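Local coordinates for protein NleG5-1 effector (Enterobacteria phage YYZ-2008, PDB 5VGC) that probably acts as a ubiquitin-protein transferase of the NleG effector family and binds calcium ions in the crystal, at residues D19-Q22 against E23-S26; D5-P8 against Y9-P12; I71-G74 against L75-E79. The protein carries 1 engineered substitution. One frame throughout, in Å; residues are numbered along the deposited sequence.

All three contacts are local, made between residues close in sequence. Interaction 2 lies in the middle: its centre is about 13 Å from that of interaction 1 and about 13 Å from that of interaction 3, while interactions 1 and 3 are about 20 Å apart, centre to centre, and do not touch. The Tyr9 ring of interaction 2 packs on the lead-in to helix 22-34, with Tyr9 CG 3.8 Å from Ile20 CG1. Ile10 reaches helix 68-85, its CG1 3.4 Å from Tyr77 OH. Segment 5-12 thus touches both the N-terminal end of helix 22-34 and helix 68-85. All three contacts lie away from the calcium sites, whose ligands include Glu102, Leu104, Glu130 and Glu151.

Interaction 1: residues D19-Q22 against E23-S26; sequences DIPQ and ETLS
Pro21 and Thr24 mark where the chain turns into helix 22-34: the extended run through Ile20 and Pro21 gives way to helical angles at Gln22, and Thr24 N donates to Pro21 O at 2.8 Å. That first bond is bent, 131° at the hydrogen, whereas that from Ser26 N to Gln22 O is nearly straight, 170°. Beside it runs a side-chain link. Gln22 CG lies anti to the backbone N (chi1 -176°) and the chain then bends at chi2, which brings NE2 over the first turn to donate to Ser26 OG at 3.3 Å; the hydroxyl is tilted out of the amide plane. The same amide's OE1 sits 3.6 Å from Leu25 CD1. Ile20 uses its CG2 branch, which touches Leu25 CG at 3.7 Å, the two side chains meeting at about a right angle. Pro21 presents CG to Thr24 OG1, 3.5 Å away. Tyr9 packs on Ile20, Pro21 and Thr24, while Leu25 leans on Thr84 and Leu85 of helix 68-85. With Pro21 as N-cap, Ile20 and Leu25 occupy the N' and N4 positions, so their apolar contact across the helix start is a hydrophobic staple.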
loop_
_atom_site.group_PDB
_atom_site.type_symbol
_atom_site.label_atom_id
_atom_site.label_comp_id
_atom_site.label_asym_id
_atom_site.label_seq_id
_atom_site.Cartn_x
_atom_site.Cartn_y
_atom_site.Cartn_z
ATOM N N ASP A 19 -5.058 -15.112 -34.867
ATOM C CA ASP A 19 -6.236 -14.608 -34.145
ATOM C C ASP A 19 -7.212 -15.739 -33.760
ATOM O O ASP A 19 -8.040 -16.179 -34.567
ATOM C CB ASP A 19 -6.945 -13.525 -34.999
ATOM C CG ASP A 19 -7.906 -12.642 -34.196
ATOM O OD1 ASP A 19 -8.193 -12.943 -33.014
ATOM O OD2 ASP A 19 -8.377 -11.636 -34.771
ATOM N N ILE A 20 -7.089 -16.199 -32.515
ATOM C CA ILE A 20 -7.960 -17.240 -31.941
ATOM C C ILE A 20 -9.371 -16.672 -31.647
ATOM O O ILE A 20 -9.485 -15.524 -31.199
ATOM C CB ILE A 20 -7.323 -17.822 -30.643
ATOM C CG1 ILE A 20 -6.031 -18.576 -30.959
ATOM C CG2 ILE A 20 -8.263 -18.778 -29.890
ATOM C CD1 ILE A 20 -5.198 -18.898 -29.737
ATOM N N PRO A 21 -10.445 -17.469 -31.897
ATOM C CA PRO A 21 -11.806 -16.978 -31.606
ATOM C C PRO A 21 -12.204 -17.114 -30.132
ATOM O O PRO A 21 -12.022 -18.178 -29.536
ATOM C CB PRO A 21 -12.698 -17.842 -32.506
ATOM C CG PRO A 21 -11.929 -19.104 -32.717
ATOM C CD PRO A 21 -10.467 -18.793 -32.554
ATOM N N GLN A 22 -12.760 -16.042 -29.571
ATOM C CA GLN A 22 -13.016 -15.927 -28.126
ATOM C C GLN A 22 -13.644 -17.183 -27.495
ATOM O O GLN A 22 -13.182 -17.636 -26.438
ATOM C CB GLN A 22 -13.871 -14.680 -27.830
ATOM C CG GLN A 22 -14.146 -14.364 -26.361
ATOM C CD GLN A 22 -12.897 -14.423 -25.502
ATOM O OE1 GLN A 22 -11.840 -13.917 -25.886
ATOM N NE2 GLN A 22 -13.012 -15.046 -24.335
ATOM N N GLU A 23 -14.668 -17.746 -28.145
ATOM C CA GLU A 23 -15.347 -18.944 -27.618
ATOM C C GLU A 23 -14.373 -20.095 -27.336
ATOM O O GLU A 23 -14.557 -20.830 -26.356
ATOM C CB GLU A 23 -16.510 -19.413 -28.515
ATOM C CG GLU A 23 -16.182 -19.684 -29.980
ATOM C CD GLU A 23 -16.856 -18.704 -30.931
ATOM O OE1 GLU A 23 -16.392 -17.547 -31.019
ATOM O OE2 GLU A 23 -17.849 -19.089 -31.595
ATOM N N THR A 24 -13.339 -20.244 -28.176
ATOM C CA THR A 24 -12.272 -21.222 -27.919
ATOM C C THR A 24 -11.490 -20.881 -26.634
ATOM O O THR A 24 -11.187 -21.773 -25.828
ATOM C CB THR A 24 -11.298 -21.342 -29.115
ATOM O OG1 THR A 24 -12.037 -21.615 -30.303
ATOM C CG2 THR A 24 -10.284 -22.445 -28.907
ATOM N N LEU A 25 -11.181 -19.598 -26.439
ATOM C CA LEU A 25 -10.448 -19.153 -25.246
ATOM C C LEU A 25 -11.297 -19.339 -23.976
ATOM O O LEU A 25 -10.788 -19.792 -22.942
ATOM C CB LEU A 25 -9.999 -17.697 -25.386
ATOM C CG LEU A 25 -9.023 -17.388 -26.541
ATOM C CD1 LEU A 25 -8.967 -15.896 -26.814
ATOM C CD2 LEU A 25 -7.627 -17.913 -26.251
ATOM N N SER A 26 -12.587 -19.001 -24.066
ATOM C CA SER A 26 -13.559 -19.267 -22.991
ATOM C C SER A 26 -13.558 -20.737 -22.566
ATOM O O SER A 26 -13.565 -21.039 -21.368
ATOM C CB SER A 26 -14.975 -18.846 -23.409
ATOM O OG SER A 26 -15.083 -17.432 -23.474
#

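Interaction 2: residues D5-P8 against Y9-P12; sequences DLTP and YILP
Leu6 and Tyr9 cross obliquely, the leucine bringing its CD2 methyl in from one side of the ring plane: CD2 is 4.0 Å from Tyr9 CD1 and nearly as close to CE1. Pro8 comes to the CD1 side of the ring from the opposite side of that plane, its CB 4.0 Å from Tyr9 CD1, and this part of the ring is held between the two. Tyr9 CG stands anti to its own carbonyl carbon (chi1 -52°), which swings the ring back between Leu6 and Pro8. Leu6 O lies at the ring edge, near the ring plane, 3.8 Å from CD1. Ile10 lays its CG2 branch against Thr7 O; the methyl-methyl approach to Thr7 CG2 is looser, 4.4 Å. Two consecutive i to i+3 bonds hold the backbone in a tight 3-10-like turn: Tyr9 N donates to Leu6 O and Ile10 N to Thr7 O, both at 2.8 Å, the donors standing 50° and 53° out of the carbonyl planes. Thr7 OG1 is hydrogen-bonded to Gly42 O, and backbone bonds run between Leu6 and Arg40, and between Tyr9 and Ser18. Leu6 is buried against Ile39 and Leu41 of strand 37-41, and the Tyr9 ring packs on Ile20 and Pro21, the lead-in to helix 22-34.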
loop_
_atom_site.group_PDB
_atom_site.type_symbol
_atom_site.label_atom_id
_atom_site.label_comp_id
_atom_site.label_asym_id
_atom_site.label_seq_id
_atom_site.Cartn_x
_atom_site.Cartn_y
_atom_site.Cartn_z
ATOM N N ASP A 5 -6.804 -28.184 -28.825
ATOM C CA ASP A 5 -5.623 -28.045 -29.696
ATOM C C ASP A 5 -5.580 -26.685 -30.402
ATOM O O ASP A 5 -6.591 -26.199 -30.922
ATOM C CB ASP A 5 -5.536 -29.186 -30.720
ATOM C CG ASP A 5 -6.560 -29.076 -31.831
ATOM O OD1 ASP A 5 -7.748 -28.839 -31.526
ATOM O OD2 ASP A 5 -6.175 -29.231 -33.017
ATOM N N LEU A 6 -4.395 -26.084 -30.403
ATOM C CA LEU A 6 -4.156 -24.791 -31.038
ATOM C C LEU A 6 -3.178 -24.847 -32.219
ATOM O O LEU A 6 -2.873 -23.802 -32.811
ATOM C CB LEU A 6 -3.677 -23.779 -29.991
ATOM C CG LEU A 6 -4.635 -23.559 -28.818
ATOM C CD1 LEU A 6 -4.025 -22.584 -27.817
ATOM C CD2 LEU A 6 -5.995 -23.070 -29.297
ATOM N N THR A 7 -2.710 -26.047 -32.578
ATOM C CA THR A 7 -1.879 -26.249 -33.776
ATOM C C THR A 7 -2.474 -25.549 -35.015
ATOM O O THR A 7 -1.739 -24.838 -35.711
ATOM C CB THR A 7 -1.622 -27.749 -34.081
ATOM O OG1 THR A 7 -1.409 -28.472 -32.858
ATOM C CG2 THR A 7 -0.413 -27.912 -34.998
ATOM N N PRO A 8 -3.798 -25.725 -35.280
ATOM C CA PRO A 8 -4.495 -24.908 -36.287
ATOM C C PRO A 8 -4.072 -23.429 -36.378
ATOM O O PRO A 8 -3.939 -22.903 -37.489
ATOM C CB PRO A 8 -5.969 -24.992 -35.843
ATOM C CG PRO A 8 -6.086 -26.263 -35.072
ATOM C CD PRO A 8 -4.705 -26.771 -34.755
ATOM N N TYR A 9 -3.860 -22.785 -35.229
ATOM C CA TYR A 9 -3.516 -21.363 -35.177
ATOM C C TYR A 9 -2.003 -21.080 -35.173
ATOM O O TYR A 9 -1.620 -19.915 -35.084
ATOM C CB TYR A 9 -4.192 -20.710 -33.963
ATOM C CG TYR A 9 -5.686 -20.957 -33.886
ATOM C CD1 TYR A 9 -6.202 -22.040 -33.176
ATOM C CD2 TYR A 9 -6.588 -20.105 -34.519
ATOM C CE1 TYR A 9 -7.567 -22.274 -33.103
ATOM C CE2 TYR A 9 -7.961 -20.332 -34.455
ATOM C CZ TYR A 9 -8.446 -21.412 -33.739
ATOM O OH TYR A 9 -9.799 -21.650 -33.657
ATOM N N ILE A 10 -1.172 -22.123 -35.301
ATOM C CA ILE A 10 0.286 -21.957 -35.309
ATOM C C ILE A 10 0.739 -21.163 -36.548
ATOM O O ILE A 10 0.052 -21.161 -37.570
ATOM C CB ILE A 10 1.009 -23.331 -35.241
ATOM C CG1 ILE A 10 2.462 -23.170 -34.764
ATOM C CG2 ILE A 10 0.980 -24.054 -36.589
ATOM C CD1 ILE A 10 3.157 -24.487 -34.492
ATOM N N LEU A 11 1.880 -20.486 -36.439
ATOM C CA LEU A 11 2.468 -19.734 -37.546
ATOM C C LEU A 11 3.974 -19.950 -37.595
ATOM O O LEU A 11 4.606 -20.077 -36.551
ATOM C CB LEU A 11 2.176 -18.241 -37.399
ATOM C CG LEU A 11 0.733 -17.796 -37.580
ATOM C CD1 LEU A 11 0.594 -16.334 -37.162
ATOM C CD2 LEU A 11 0.254 -18.028 -39.008
ATOM N N PRO A 12 4.560 -19.969 -38.810
ATOM C CA PRO A 12 5.964 -20.329 -38.960
ATOM C C PRO A 12 6.898 -19.131 -38.843
ATOM O O PRO A 12 6.568 -18.029 -39.311
ATOM C CB PRO A 12 6.012 -20.896 -40.378
ATOM C CG PRO A 12 4.990 -20.100 -41.123
ATOM C CD PRO A 12 3.972 -19.612 -40.122
#

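Interaction 3: residues I71-G74 against L75-E79; sequences IQIG and LQYIE
Ile73 O takes the backbone N-H of Tyr77 at 2.8 Å, with 165° at the hydrogen, and the side chains of the same two residues also touch. Its counterparts, Leu75 N to Ile71 O, Gln76 N to Gln72 O and Ile78 N to Gly74 O, are just as short, giving an unbroken i to i+4 ladder through the middle of helix 68-85. Ile73 and Tyr77 lie side by side and point the same way. With chi1 of Ile73 at -69°, its CG2 is the branch anti to the backbone N, which points that methyl toward Tyr77, where it sits 3.4 Å from CE2, approaching the ring obliquely. On another flank, Ile71 and Leu75 run alongside each other one turn apart, and Ile71 CG2 touches Leu75 CD1 at 4.0 Å.

The two glutamines of this stretch have their amide nitrogens merely near each other, without a bond to be read into it: Gln72 NE2 is 3.6 Å from Gln76 NE2, and the amide planes are turned 62° apart. Gln76 OE1 instead lies by the CD1 methyl of Ile73, 3.7 Å away. Gly74 is buried and contributes its backbone alone, its carbonyl receiving Ile78 N in the carbonyl plane.

Around helix 68-85, Ile71 packs on Gln63 of the loop before it, while Gln76 meets Ser15. Tyr77 is covered by Ile10 and Leu17, so the loop that precedes helix 22-34 closes over this flank of the helix.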
loop_
_atom_site.group_PDB
_atom_site.type_symbol
_atom_site.label_atom_id
_atom_site.label_comp_id
_atom_site.label_asym_id
_atom_site.label_seq_id
_atom_site.Cartn_x
_atom_site.Cartn_y
_atom_site.Cartn_z
ATOM N N ILE A 71 12.221 -26.350 -26.245
ATOM C CA ILE A 71 11.989 -25.781 -24.905
ATOM C C ILE A 71 11.663 -24.286 -25.045
ATOM O O ILE A 71 10.585 -23.827 -24.617
ATOM C CB ILE A 71 13.184 -25.990 -23.932
ATOM C CG1 ILE A 71 13.468 -27.489 -23.710
ATOM C CG2 ILE A 71 12.904 -25.329 -22.579
ATOM C CD1 ILE A 71 14.822 -27.787 -23.104
ATOM N N GLN A 72 12.582 -23.544 -25.664
ATOM C CA GLN A 72 12.423 -22.091 -25.831
ATOM C C GLN A 72 11.152 -21.743 -26.625
ATOM O O GLN A 72 10.366 -20.890 -26.189
ATOM C CB GLN A 72 13.653 -21.451 -26.478
ATOM C CG GLN A 72 13.769 -19.966 -26.141
ATOM C CD GLN A 72 14.681 -19.196 -27.068
ATOM O OE1 GLN A 72 15.648 -19.730 -27.602
ATOM N NE2 GLN A 72 14.377 -17.918 -27.259
ATOM N N ILE A 73 10.953 -22.403 -27.769
ATOM C CA ILE A 73 9.735 -22.199 -28.588
ATOM C C ILE A 73 8.471 -22.461 -27.736
ATOM O O ILE A 73 7.522 -21.653 -27.722
ATOM C CB ILE A 73 9.761 -23.068 -29.892
ATOM C CG1 ILE A 73 10.836 -22.559 -30.879
ATOM C CG2 ILE A 73 8.400 -23.107 -30.588
ATOM C CD1 ILE A 73 10.477 -21.316 -31.675
ATOM N N GLY A 74 8.475 -23.584 -27.019
ATOM C CA GLY A 74 7.385 -23.914 -26.093
ATOM C C GLY A 74 7.124 -22.808 -25.079
ATOM O O GLY A 74 5.975 -22.356 -24.897
ATOM N N LEU A 75 8.198 -22.365 -24.428
ATOM C CA LEU A 75 8.097 -21.256 -23.466
ATOM C C LEU A 75 7.542 -19.965 -24.104
ATOM O O LEU A 75 6.681 -19.288 -23.506
ATOM C CB LEU A 75 9.446 -21.008 -22.772
ATOM C CG LEU A 75 9.904 -22.109 -21.796
ATOM C CD1 LEU A 75 11.317 -21.841 -21.297
ATOM C CD2 LEU A 75 8.946 -22.269 -20.619
ATOM N N GLN A 76 8.015 -19.645 -25.312
ATOM C CA GLN A 76 7.467 -18.505 -26.064
ATOM C C GLN A 76 5.960 -18.689 -26.296
ATOM O O GLN A 76 5.157 -17.763 -26.049
ATOM C CB GLN A 76 8.199 -18.284 -27.395
ATOM C CG GLN A 76 9.647 -17.821 -27.243
ATOM C CD GLN A 76 10.383 -17.627 -28.561
ATOM O OE1 GLN A 76 10.149 -18.342 -29.541
ATOM N NE2 GLN A 76 11.296 -16.664 -28.581
ATOM N N TYR A 77 5.575 -19.886 -26.747
ATOM C CA TYR A 77 4.147 -20.154 -26.955
ATOM C C TYR A 77 3.333 -20.066 -25.673
ATOM O O TYR A 77 2.189 -19.590 -25.707
ATOM C CB TYR A 77 3.913 -21.479 -27.699
ATOM C CG TYR A 77 4.151 -21.394 -29.209
ATOM C CD1 TYR A 77 3.569 -20.372 -29.986
ATOM C CD2 TYR A 77 4.958 -22.328 -29.857
ATOM C CE1 TYR A 77 3.792 -20.294 -31.346
ATOM C CE2 TYR A 77 5.175 -22.261 -31.230
ATOM C CZ TYR A 77 4.589 -21.241 -31.968
ATOM O OH TYR A 77 4.788 -21.157 -33.330
ATOM N N ILE A 78 3.907 -20.498 -24.545
ATOM C CA ILE A 78 3.258 -20.295 -23.232
ATOM C C ILE A 78 3.118 -18.808 -22.940
ATOM O O ILE A 78 2.047 -18.363 -22.516
ATOM C CB ILE A 78 3.984 -20.988 -22.051
ATOM C CG1 ILE A 78 3.885 -22.508 -22.193
ATOM C CG2 ILE A 78 3.358 -20.560 -20.705
ATOM C CD1 ILE A 78 4.600 -23.307 -21.127
ATOM N N GLU A 79 4.192 -18.043 -23.156
ATOM C CA GLU A 79 4.099 -16.588 -22.988
ATOM C C GLU A 79 2.956 -16.007 -23.809
ATOM O O GLU A 79 2.127 -15.248 -23.281
ATOM C CB GLU A 79 5.416 -15.894 -23.324
ATOM C CG GLU A 79 6.247 -15.611 -22.084
ATOM C CD GLU A 79 7.493 -14.837 -22.395
ATOM O OE1 GLU A 79 8.518 -15.046 -21.700
ATOM O OE2 GLU A 79 7.442 -14.026 -23.342
#